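PDB 4MG4: phosphonomutase from Burkholderia cenocepacia J2315, which belongs to the phosphoenolpyruvate phosphomutase family and folds as a barrel of eight parallel strands wrapped by helices. Local coordinates for residues A[58-63]-A[244-249]; A[95-100]-A[105-110]; A[121-126]-A[181-186]; A[128-133]-A[164-169]; A[162-165]-A[171-174]. All coordinates share one frame; numbering follows the deposited sequence. Where two conformers were deposited one is given.

Contact 1. Residues A[58-63]-A[244-249]; sequences AAANGF and YPYLQA
A59 and A60, in the last turn of helix 54-60, receive the ring of Y246 from the start of helix 244-259. The methyl of A59 points at the second helix, and its CB lies 3.7 Å from Y246 CE2. A60 CB, on the same side of the ring plane as A59 CB, lies 4.0 Å from Y246 CE1, so the methyls meet the ortho carbons beside the hydroxyl, which ends at the peptide joining the alanines. Y246 OH stands 3.6 Å from A60 N, a van der Waals approach and no hydrogen bond. Y246 has CG anti to the backbone N (chi1 177°), which carries the ring across to helix 54-60. Past A60 the chain leaves the helix in a Schellman motif, with G62 at positive phi as the C-prime residue: F63 N bonds to A58 O at 2.8 Å and G62 N to A59 O at 3.1 Å. The ring of Y246 also meets W34 edge-to-face. D35 of the second subunit packs on A60 and G37 of that subunit on Y246, so the meeting of helix 54-60, after the second barrel strand, with helix 244-259, after the eighth, lies at the dimer interface.

Contact 2. Residues A[95-100]-A[105-110]; sequences SGYGER and AETIAM
The loop that leaves the third barrel strand, 89-92, folds back on the helix it leads into, 101-113, and T107 of that helix is bonded to the backbone of G96. The hydroxyl T107 OG1 donates to G96 O over 2.8 Å. It reaches the carbonyl at a C=O...donor angle of 142° and tilted 30° from the carbonyl plane, so it comes from somewhat above that plane. The rest of the threonine lies against the same peptide: CG2 is 3.4 Å from G96 O. With chi1 at -64°, OG1 sits beside the backbone N of T107 and CG2 beside the carbonyl carbon, which lets both branches meet the loop.

Y97 follows, its CB 3.5 Å from T107 OG1, while its ring turns away from the helix toward R71 and M74 of helix 71-84. Y97 O is also near the hydroxyl, 3.1 Å from T107 OG1, but the bond goes to G96 O. This buried hydroxyl has a donor, R71 NH2, as well as its acceptor G96 O, with a further weak bond to D103 O. G96 takes a positive phi that suits a residue without a side chain, and the turn there presents G96 O to T107. This is a beta-alpha loop of a TIM barrel, tied to its following helix by a side-chain-to-backbone hydrogen bond.

Contact 3. Residues A[121-126]-A[181-186]; sequences LEDSFP and LARARA
The electrostatic part joins D123 to R183: D123 OD2 and R183 NH1 form a salt bridge that is long, at 3.7 Å. The two flat groups are turned almost perpendicular, with carboxylate and guanidinium planes 82° apart, so they do not meet as a coplanar, two-pronged pair. The closer polar partners are elsewhere. D123 OD2 hydrogen-bonds to Y187 OH and T161 OG1, while R183 NH1 bonds to R132 O and also to Y187 OH, which makes the tyrosine hydroxyl a bridge between acid and base.

D123 follows directly on strand 118-122, the fourth of the barrel, and R183 projects from helix 174-190, which comes after the fifth strand; the contact thus spans from the C-terminal end of a TIM-barrel strand to a helix of the outer layer.

Van der Waals contact is limited to the arginine stem, where R183 CD lies 3.7 Å from D123 OD2. The stem is extended from CG to NE, long enough to carry the guanidinium from the helix to the carboxylate. On the acid, chi1 of 67° places CG between the backbone N and the carbonyl carbon and aims the carboxylate at the helix, while D123 OD1 accepts a hydrogen bond from D162 N.

Contact 4. Residues A[128-133]-A[164-169]; sequences TGELRD and FFKAAT
G129 to L131 and K166 meet where two loops run past each other, with the CA atoms of E130 and K166 7.9 Å apart as the nearest pair. Neither segment is a regular strand. Residues F164 to A167 make a type I beta turn, with A167 N bonded to F164 O at 3.1 Å, and K166 occupies its third position. In the other loop G129 has positive phi, 77°, and E130 N makes a weak bond, 3.4 Å long, to T128 OG1.

K166 carries the whole contact from its side. Its CG is anti to the backbone N, and the chain then bends at chi3 and chi4 (64° and 67°), which folds the end round so that CD, CE and NZ each meet a different residue of the opposite loop. There K166 CD rests on the backbone of G129, 3.1 Å from G129 O, a close approach of carbon to carbonyl oxygen. Next along the lysine, K166 CE meets L131 CG at 4.0 Å. The ammonium comes near the E130 carboxylate, with K166 NZ 3.8 Å from E130 OE2: a long salt bridge, between side chains that cross at about a right angle. E130 points its CB away from K166, and the bend at chi2 brings its carboxylate back. This polar end lies at the surface, so the attraction is probably weakened by solvent. The L131 side chain also touches D123 and R183. What results is a surface contact between the long loops that follow the fourth and fifth strands of the TIM barrel, each leading into the next outer helix.

Contact 5. Residues A[162-165]-A[171-174]; sequences DVFF and THDE
The aromatic part is a T-shaped pair between F164 and H172. The phenyl presents its edge to the face of the imidazole, with ring centroids 4.9 Å apart and planes at 81°. F164 CD1 does the pointing: it stands over the centre of the imidazole, 3.5 Å from H172 CG. The neighbouring CE1 of F164 lies 3.8 Å from H172 CB, which sits in the plane of the phenyl, at its edge. H172 points its CB toward F164, and the CG of H172 lies anti to the carbonyl carbon (chi1 -63°), an orientation that brings the imidazole under the phenyl rim.

The polar part starts from the same histidine. H172 NE2 is 3.2 Å from F164 O, but the N-H...acceptor angle is 121°, so the bond is weak. A167 O is the stronger acceptor for this nitrogen, and the bond to A167 O, with the weak one to F164 O, probably limits rotation of the imidazole about its CB-CG bond while the phenyl edge covers one of its faces.

A looser approach closes the contact, with F164 CZ 4.2 Å from D173 O. D173 is the N-cap of helix 174-190, and its OD1 accepts a hydrogen bond from L176 N in the first turn.

The contact draws together the two ends of the loop between strand 156-160 and helix 174-190. F164 is buried against L176 and T180 of that helix, and both rings touch L205 of helix 203-212, so the pair sits beside two successive outer helices of the barrel.

Overall arrangement
Contact 1 closes the longest loop, joining the helices after the second and eighth strands, and the other four are nested within it. Of these four, contact 2 comes first, in the loop after the third strand; contacts 3, 4 and 5 follow around the fourth and fifth strands. These three cluster, with centres about 8 to 13 Å apart, and contacts 4 and 5 share F164 and F165. Contact 2 touches contact 3 through S95 and G96, their centres about 15 Å apart, and contact 4 through S95. Contact 1 stands alone, its centre about 23 to 27 Å from the rest, at the dimer interface. Neighbouring barrel loops are thus linked in succession, away from the subunit contact.

Contact 1. Residues A[58-63]-A[244-249]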
# COMPACT_ATOMS: atom_id res chain seq x y z
N ALA A 58 6.59 -3.46 5.77
CA ALA A 58 6.16 -3.30 7.14
C ALA A 58 5.38 -2.01 7.33
O ALA A 58 4.30 -2.02 7.92
CB ALA A 58 7.34 -3.31 8.07
N ALA A 59 5.88 -0.92 6.81
CA ALA A 59 5.19 0.37 6.92
C ALA A 59 3.79 0.35 6.31
O ALA A 59 2.81 0.76 6.94
CB ALA A 59 6.03 1.46 6.29
N ALA A 60 3.69 -0.20 5.11
CA ALA A 60 2.42 -0.30 4.39
C ALA A 60 1.37 -1.10 5.20
O ALA A 60 0.17 -0.77 5.20
CB ALA A 60 2.64 -0.92 3.02
N ASN A 61 1.85 -2.07 5.96
CA ASN A 61 1.02 -2.99 6.73
C ASN A 61 0.90 -2.58 8.21
O ASN A 61 0.31 -3.32 8.99
CB ASN A 61 1.49 -4.44 6.57
CG ASN A 61 1.12 -5.01 5.21
OD1 ASN A 61 0.03 -5.55 5.02
ND2 ASN A 61 1.97 -4.81 4.25
N GLY A 62 1.43 -1.42 8.57
CA GLY A 62 1.27 -0.89 9.92
C GLY A 62 2.17 -1.47 10.99
O GLY A 62 1.84 -1.38 12.15
N PHE A 63 3.28 -2.09 10.58
CA PHE A 63 4.35 -2.60 11.48
C PHE A 63 5.62 -1.75 11.47
O PHE A 63 5.91 -1.07 10.50
CB PHE A 63 4.81 -3.99 11.00
CG PHE A 63 3.80 -5.06 11.14
CD1 PHE A 63 2.93 -5.33 10.11
CD2 PHE A 63 3.74 -5.86 12.28
CE1 PHE A 63 1.98 -6.32 10.21
CE2 PHE A 63 2.81 -6.86 12.39
CZ PHE A 63 1.91 -7.10 11.36
N TYR A 244 12.98 4.57 -0.36
CA TYR A 244 12.74 5.81 -1.10
C TYR A 244 11.46 5.86 -1.98
O TYR A 244 10.70 6.85 -1.87
CB TYR A 244 13.98 6.12 -1.95
CG TYR A 244 13.85 7.35 -2.82
CD1 TYR A 244 14.05 8.60 -2.28
CD2 TYR A 244 13.64 7.24 -4.17
CE1 TYR A 244 13.97 9.74 -3.06
CE2 TYR A 244 13.56 8.38 -4.97
CZ TYR A 244 13.74 9.62 -4.40
OH TYR A 244 13.70 10.75 -5.20
N PRO A 245 11.17 4.81 -2.78
CA PRO A 245 9.98 4.86 -3.58
C PRO A 245 8.70 5.03 -2.71
O PRO A 245 7.84 5.90 -2.99
CB PRO A 245 9.99 3.53 -4.34
CG PRO A 245 11.45 3.18 -4.45
CD PRO A 245 12.02 3.63 -3.15
N TYR A 246 8.60 4.18 -1.69
CA TYR A 246 7.43 4.25 -0.80
C TYR A 246 7.29 5.62 -0.15
O TYR A 246 6.17 6.21 -0.13
CB TYR A 246 7.56 3.18 0.28
CG TYR A 246 6.44 3.19 1.30
CD1 TYR A 246 5.21 2.58 1.04
CD2 TYR A 246 6.63 3.80 2.54
CE1 TYR A 246 4.19 2.60 1.98
CE2 TYR A 246 5.60 3.84 3.46
CZ TYR A 246 4.39 3.22 3.19
OH TYR A 246 3.36 3.22 4.15
N LEU A 247 8.42 6.14 0.35
CA LEU A 247 8.45 7.46 0.99
C LEU A 247 8.11 8.59 0.08
O LEU A 247 7.41 9.54 0.53
CB LEU A 247 9.79 7.70 1.68
CG LEU A 247 10.07 6.73 2.83
CD1 LEU A 247 11.47 6.95 3.37
CD2 LEU A 247 9.02 6.85 3.94
N GLN A 248 8.53 8.52 -1.18
CA GLN A 248 8.09 9.55 -2.15
C GLN A 248 6.59 9.50 -2.42
O GLN A 248 5.91 10.56 -2.49
CB GLN A 248 8.88 9.41 -3.45
CG GLN A 248 10.35 9.74 -3.24
CD GLN A 248 10.54 11.18 -2.83
OE1 GLN A 248 10.99 11.47 -1.72
NE2 GLN A 248 10.12 12.08 -3.69
N ALA A 249 6.06 8.30 -2.63
CA ALA A 249 4.61 8.10 -2.84
C ALA A 249 3.82 8.68 -1.64
O ALA A 249 2.79 9.37 -1.82
CB ALA A 249 4.29 6.63 -3.05

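Contact 2. Residues A[95-100]-A[105-110]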
# COMPACT_ATOMS: atom_id res chain seq x y z
N SER A 95 17.02 -10.91 8.28
CA SER A 95 18.02 -11.88 8.76
C SER A 95 17.62 -13.33 8.49
O SER A 95 18.39 -14.24 8.80
CB SER A 95 18.29 -11.66 10.28
OG SER A 95 17.19 -12.07 11.01
N GLY A 96 16.43 -13.57 7.90
CA GLY A 96 16.01 -14.87 7.48
C GLY A 96 14.90 -15.51 8.30
O GLY A 96 14.61 -16.65 8.05
N TYR A 97 14.30 -14.77 9.23
CA TYR A 97 13.15 -15.26 10.02
C TYR A 97 13.43 -16.64 10.57
O TYR A 97 12.68 -17.61 10.32
CB TYR A 97 11.87 -15.31 9.17
CG TYR A 97 11.27 -14.02 8.79
CD1 TYR A 97 11.74 -13.34 7.66
CD2 TYR A 97 10.21 -13.46 9.52
CE1 TYR A 97 11.18 -12.17 7.26
CE2 TYR A 97 9.64 -12.25 9.12
CZ TYR A 97 10.16 -11.63 7.99
OH TYR A 97 9.68 -10.44 7.47
N GLY A 98 14.53 -16.80 11.28
CA GLY A 98 14.87 -18.11 11.81
C GLY A 98 15.96 -18.05 12.87
O GLY A 98 16.93 -17.33 12.74
N GLU A 99 15.79 -18.80 13.96
CA GLU A 99 16.82 -18.82 15.00
C GLU A 99 18.11 -19.50 14.55
O GLU A 99 19.21 -18.97 14.78
CB GLU A 99 16.26 -19.51 16.29
CG GLU A 99 17.19 -19.33 17.50
CD GLU A 99 16.72 -20.10 18.74
OE1 GLU A 99 15.50 -20.30 18.88
OE2 GLU A 99 17.58 -20.52 19.56
N ARG A 100 17.97 -20.67 13.94
CA ARG A 100 19.07 -21.53 13.56
C ARG A 100 19.13 -21.60 11.98
O ARG A 100 18.15 -21.24 11.32
CB ARG A 100 18.89 -22.94 14.15
N ALA A 105 16.65 -21.93 6.36
CA ALA A 105 16.39 -22.76 5.16
C ALA A 105 14.91 -22.85 4.88
O ALA A 105 14.49 -22.73 3.72
CB ALA A 105 16.96 -24.14 5.34
N GLU A 106 14.10 -23.06 5.94
CA GLU A 106 12.63 -23.11 5.79
C GLU A 106 12.11 -21.79 5.21
O GLU A 106 11.29 -21.76 4.33
CB GLU A 106 11.94 -23.42 7.11
CG GLU A 106 10.41 -23.43 7.04
CD GLU A 106 9.73 -23.87 8.36
OE1 GLU A 106 10.10 -24.90 8.93
OE2 GLU A 106 8.80 -23.18 8.81
N THR A 107 12.59 -20.68 5.71
CA THR A 107 12.19 -19.37 5.20
C THR A 107 12.47 -19.24 3.70
O THR A 107 11.65 -18.79 2.91
CB THR A 107 12.86 -18.25 6.00
OG1 THR A 107 12.41 -18.31 7.36
CG2 THR A 107 12.54 -16.86 5.42
N ILE A 108 13.69 -19.59 3.28
CA ILE A 108 14.03 -19.52 1.88
C ILE A 108 13.14 -20.45 1.06
O ILE A 108 12.64 -20.11 -0.00
CB ILE A 108 15.50 -19.94 1.66
CG1 ILE A 108 16.37 -18.94 2.36
CG2 ILE A 108 15.79 -20.28 0.18
CD1 ILE A 108 16.47 -17.73 1.65
N ALA A 109 12.94 -21.66 1.56
CA ALA A 109 12.09 -22.61 0.86
C ALA A 109 10.70 -22.07 0.73
O ALA A 109 10.08 -22.25 -0.31
CB ALA A 109 12.05 -23.99 1.57
N MET A 110 10.19 -21.41 1.75
CA MET A 110 8.87 -20.77 1.64
C MET A 110 8.84 -19.62 0.62
O MET A 110 7.85 -19.45 -0.08
CB MET A 110 8.39 -20.33 3.00
CG MET A 110 8.31 -21.54 3.88
SD MET A 110 6.75 -22.41 3.64
CE MET A 110 6.44 -23.28 2.16

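Contact 3. Residues A[121-126]-A[181-186]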
# COMPACT_ATOMS: atom_id res chain seq x y z
N LEU A 121 19.50 -11.52 2.24
CA LEU A 121 19.65 -12.19 3.55
C LEU A 121 20.77 -11.46 4.27
O LEU A 121 21.89 -11.39 3.75
CB LEU A 121 20.00 -13.68 3.38
CG LEU A 121 20.17 -14.55 4.61
CD1 LEU A 121 18.88 -14.58 5.40
CD2 LEU A 121 20.55 -15.94 4.14
N GLU A 122 20.47 -10.92 5.44
CA GLU A 122 21.31 -9.99 6.16
C GLU A 122 21.99 -10.65 7.36
O GLU A 122 21.41 -11.52 8.04
CB GLU A 122 20.36 -8.87 6.64
CG GLU A 122 20.98 -7.66 7.24
CD GLU A 122 19.89 -6.60 7.54
OE1 GLU A 122 18.76 -6.77 7.01
OE2 GLU A 122 20.21 -5.57 8.20
N ASP A 123 23.19 -10.15 7.69
CA ASP A 123 24.07 -10.77 8.67
C ASP A 123 24.03 -10.14 10.07
O ASP A 123 24.97 -10.28 10.82
CB ASP A 123 25.50 -10.84 8.11
CG ASP A 123 26.17 -9.50 7.93
OD1 ASP A 123 25.54 -8.44 8.14
OD2 ASP A 123 27.34 -9.54 7.51
N SER A 124 22.93 -9.49 10.41
CA SER A 124 22.78 -8.86 11.70
C SER A 124 21.71 -9.59 12.50
O SER A 124 20.83 -10.30 11.98
CB SER A 124 22.45 -7.39 11.54
OG SER A 124 21.24 -7.27 10.83
N PHE A 125 21.87 -9.46 13.82
CA PHE A 125 20.84 -9.94 14.77
C PHE A 125 19.70 -8.96 14.84
O PHE A 125 19.90 -7.76 15.02
CB PHE A 125 21.41 -10.08 16.17
CG PHE A 125 22.35 -11.21 16.36
CD1 PHE A 125 21.87 -12.51 16.48
CD2 PHE A 125 23.71 -10.96 16.50
CE1 PHE A 125 22.77 -13.54 16.66
CE2 PHE A 125 24.60 -12.00 16.69
CZ PHE A 125 24.13 -13.29 16.77
N PRO A 126 18.47 -9.45 14.67
CA PRO A 126 17.37 -8.54 14.91
C PRO A 126 17.26 -8.11 16.39
O PRO A 126 16.80 -7.01 16.64
CB PRO A 126 16.14 -9.31 14.41
CG PRO A 126 16.54 -10.74 14.38
CD PRO A 126 18.02 -10.78 14.21
N LEU A 181 35.21 -7.37 2.92
CA LEU A 181 35.74 -8.36 1.99
C LEU A 181 35.95 -9.75 2.63
O LEU A 181 35.67 -10.75 1.99
CB LEU A 181 37.04 -7.85 1.33
CG LEU A 181 36.81 -6.77 0.27
CD1 LEU A 181 38.13 -6.08 0.01
CD2 LEU A 181 36.21 -7.29 -1.02
N ALA A 182 36.37 -9.82 3.88
CA ALA A 182 36.50 -11.11 4.56
C ALA A 182 35.12 -11.78 4.69
O ALA A 182 34.98 -12.98 4.49
CB ALA A 182 37.14 -10.97 5.92
N ARG A 183 34.10 -10.97 5.03
CA ARG A 183 32.73 -11.51 5.05
C ARG A 183 32.29 -11.95 3.67
O ARG A 183 31.72 -13.05 3.52
CB ARG A 183 31.76 -10.52 5.67
CG ARG A 183 31.89 -10.50 7.16
CD ARG A 183 30.98 -9.46 7.81
NE ARG A 183 31.22 -9.42 9.26
CZ ARG A 183 30.62 -10.18 10.17
NH1 ARG A 183 29.69 -11.05 9.87
NH2 ARG A 183 30.94 -10.02 11.47
N ALA A 184 32.58 -11.14 2.66
CA ALA A 184 32.20 -11.47 1.28
C ALA A 184 32.80 -12.79 0.82
O ALA A 184 32.11 -13.63 0.22
CB ALA A 184 32.61 -10.35 0.36
N ARG A 185 34.06 -13.02 1.16
CA ARG A 185 34.68 -14.30 0.81
C ARG A 185 34.03 -15.49 1.51
O ARG A 185 33.81 -16.55 0.89
CB ARG A 185 36.20 -14.26 1.06
CG ARG A 185 36.97 -13.34 0.13
CD ARG A 185 38.48 -13.48 0.28
NE ARG A 185 38.96 -13.08 1.58
CZ ARG A 185 39.28 -11.84 1.94
NH1 ARG A 185 39.25 -10.83 1.08
NH2 ARG A 185 39.71 -11.62 3.18
N ALA A 186 33.72 -15.34 2.78
CA ALA A 186 33.06 -16.41 3.52
C ALA A 186 31.65 -16.66 2.96
O ALA A 186 31.22 -17.79 2.83
CB ALA A 186 32.98 -16.07 5.01

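Contact 4. Residues A[128-133]-A[164-169]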
# COMPACT_ATOMS: atom_id res chain seq x y z
N THR A 128 19.78 -7.17 18.66
CA THR A 128 20.69 -6.10 19.08
C THR A 128 21.09 -5.18 17.93
O THR A 128 21.65 -4.12 18.17
CB THR A 128 22.00 -6.65 19.71
OG1 THR A 128 22.57 -7.64 18.84
CG2 THR A 128 21.77 -7.25 21.14
N GLY A 129 20.87 -5.62 16.69
CA GLY A 129 21.40 -4.92 15.49
C GLY A 129 22.90 -5.15 15.26
O GLY A 129 23.49 -4.63 14.31
N GLU A 130 23.52 -5.97 16.09
CA GLU A 130 24.92 -6.22 16.00
C GLU A 130 25.14 -7.26 14.90
O GLU A 130 24.20 -7.94 14.51
CB GLU A 130 25.47 -6.75 17.33
CG GLU A 130 25.36 -5.73 18.48
CD GLU A 130 26.17 -4.49 18.19
OE1 GLU A 130 25.59 -3.41 17.97
OE2 GLU A 130 27.40 -4.62 18.12
N LEU A 131 26.37 -7.32 14.40
CA LEU A 131 26.73 -8.34 13.42
C LEU A 131 26.83 -9.72 14.02
O LEU A 131 27.43 -9.90 15.10
CB LEU A 131 28.06 -8.03 12.79
CG LEU A 131 28.16 -6.75 12.02
CD1 LEU A 131 29.59 -6.51 11.58
CD2 LEU A 131 27.23 -6.86 10.83
N ARG A 132 26.32 -10.71 13.32
CA ARG A 132 26.65 -12.10 13.60
C ARG A 132 28.14 -12.41 13.28
O ARG A 132 28.74 -11.80 12.35
CB ARG A 132 25.77 -13.05 12.78
CG ARG A 132 24.30 -12.93 12.99
CD ARG A 132 23.50 -13.87 12.13
NE ARG A 132 22.13 -13.48 12.22
CZ ARG A 132 21.22 -14.04 13.03
NH1 ARG A 132 21.52 -15.07 13.78
NH2 ARG A 132 20.03 -13.54 13.07
N ASP A 133 28.75 -13.32 14.05
CA ASP A 133 30.04 -13.90 13.70
C ASP A 133 30.00 -14.33 12.22
O ASP A 133 28.97 -14.85 11.75
CB ASP A 133 30.30 -15.14 14.53
CG ASP A 133 31.55 -15.87 14.10
OD1 ASP A 133 32.63 -15.52 14.61
OD2 ASP A 133 31.46 -16.81 13.28
N PHE A 164 29.27 -1.66 7.05
CA PHE A 164 29.32 -0.20 6.84
C PHE A 164 28.06 0.44 7.36
O PHE A 164 28.09 1.56 7.86
CB PHE A 164 29.55 0.16 5.35
CG PHE A 164 30.98 0.07 4.91
CD1 PHE A 164 31.86 1.10 5.14
CD2 PHE A 164 31.44 -1.01 4.29
CE1 PHE A 164 33.18 0.99 4.73
CE2 PHE A 164 32.75 -1.12 3.82
CZ PHE A 164 33.63 -0.11 4.07
N PHE A 165 26.95 -0.27 7.27
CA PHE A 165 25.62 0.23 7.54
C PHE A 165 25.52 0.65 9.03
O PHE A 165 24.92 1.69 9.35
CB PHE A 165 24.57 -0.87 7.25
CG PHE A 165 23.15 -0.40 7.47
CD1 PHE A 165 22.61 0.51 6.59
CD2 PHE A 165 22.39 -0.88 8.53
CE1 PHE A 165 21.33 0.98 6.77
CE2 PHE A 165 21.09 -0.40 8.72
CZ PHE A 165 20.58 0.52 7.83
N LYS A 166 26.19 -0.12 9.89
CA LYS A 166 26.13 0.10 11.35
C LYS A 166 27.22 1.08 11.83
O LYS A 166 27.20 1.49 13.01
CB LYS A 166 26.28 -1.25 12.04
CG LYS A 166 25.82 -1.37 13.48
CD LYS A 166 25.97 -2.82 13.92
CE LYS A 166 27.43 -3.26 13.93
NZ LYS A 166 28.20 -2.54 14.99
N ALA A 167 28.14 1.50 10.95
CA ALA A 167 29.25 2.40 11.28
C ALA A 167 29.03 3.84 10.77
O ALA A 167 28.60 4.05 9.66
CB ALA A 167 30.53 1.85 10.67
N ALA A 168 29.37 4.84 11.60
CA ALA A 168 29.32 6.23 11.18
C ALA A 168 30.23 6.46 10.02
O ALA A 168 31.31 5.87 9.93
CB ALA A 168 29.71 7.14 12.36
N THR A 169 29.77 7.29 9.09
CA THR A 169 30.45 7.51 7.84
C THR A 169 31.90 7.91 8.04
O THR A 169 32.79 7.55 7.26
CB THR A 169 29.72 8.62 7.07
OG1 THR A 169 28.35 8.22 6.92
CG2 THR A 169 30.36 8.85 5.71

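Contact 5. Residues A[162-165]-A[171-174]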
# COMPACT_ATOMS: atom_id res chain seq x y z
N ASP A 162 26.14 -5.80 7.07
CA ASP A 162 25.93 -4.51 7.71
C ASP A 162 27.19 -3.83 8.25
O ASP A 162 27.07 -2.88 9.01
CB ASP A 162 24.88 -4.67 8.77
CG ASP A 162 23.48 -4.76 8.20
OD1 ASP A 162 23.21 -4.37 7.05
OD2 ASP A 162 22.60 -5.23 8.94
N VAL A 163 28.37 -4.27 7.83
CA VAL A 163 29.63 -3.68 8.33
C VAL A 163 29.61 -2.18 8.23
O VAL A 163 29.97 -1.47 9.20
CB VAL A 163 30.87 -4.26 7.61
CG1 VAL A 163 32.16 -3.50 7.98
CG2 VAL A 163 31.02 -5.71 7.97
N PHE A 164 29.27 -1.66 7.05
CA PHE A 164 29.32 -0.20 6.84
C PHE A 164 28.06 0.44 7.36
O PHE A 164 28.09 1.56 7.86
CB PHE A 164 29.55 0.16 5.35
CG PHE A 164 30.98 0.07 4.91
CD1 PHE A 164 31.86 1.10 5.14
CD2 PHE A 164 31.44 -1.01 4.29
CE1 PHE A 164 33.18 0.99 4.73
CE2 PHE A 164 32.75 -1.12 3.82
CZ PHE A 164 33.63 -0.11 4.07
N PHE A 165 26.95 -0.27 7.27
CA PHE A 165 25.62 0.23 7.54
C PHE A 165 25.52 0.65 9.03
O PHE A 165 24.92 1.69 9.35
CB PHE A 165 24.57 -0.87 7.25
CG PHE A 165 23.15 -0.40 7.47
CD1 PHE A 165 22.61 0.51 6.59
CD2 PHE A 165 22.39 -0.88 8.53
CE1 PHE A 165 21.33 0.98 6.77
CE2 PHE A 165 21.09 -0.40 8.72
CZ PHE A 165 20.58 0.52 7.83
N THR A 171 33.99 6.92 9.98
CA THR A 171 34.82 5.78 10.30
C THR A 171 35.01 4.79 9.16
O THR A 171 35.69 3.81 9.31
CB THR A 171 34.28 4.97 11.50
OG1 THR A 171 33.10 4.25 11.16
CG2 THR A 171 33.98 5.87 12.69
N HIS A 172 34.38 5.05 8.03
CA HIS A 172 34.52 4.18 6.87
C HIS A 172 35.89 4.32 6.26
O HIS A 172 36.28 5.40 5.73
CB HIS A 172 33.48 4.56 5.85
CG HIS A 172 32.08 4.37 6.33
ND1 HIS A 172 30.99 4.52 5.50
CD2 HIS A 172 31.58 3.93 7.52
CE1 HIS A 172 29.88 4.27 6.18
NE2 HIS A 172 30.22 3.90 7.40
N ASP A 173 36.62 3.25 6.31
CA ASP A 173 38.00 3.22 5.91
C ASP A 173 38.40 1.85 5.43
O ASP A 173 37.54 0.96 5.31
CB ASP A 173 38.86 3.68 7.09
CG ASP A 173 38.83 2.73 8.27
OD1 ASP A 173 38.19 1.64 8.26
OD2 ASP A 173 39.48 3.13 9.28
N GLU A 174 39.70 1.68 5.18
CA GLU A 174 40.20 0.40 4.67
C GLU A 174 39.99 -0.74 5.62
O GLU A 174 39.74 -1.87 5.15
CB GLU A 174 41.69 0.48 4.27
CG GLU A 174 42.13 -0.52 3.19
CD GLU A 174 43.63 -0.38 2.83
OE1 GLU A 174 44.43 -1.24 3.24
OE2 GLU A 174 44.02 0.61 2.16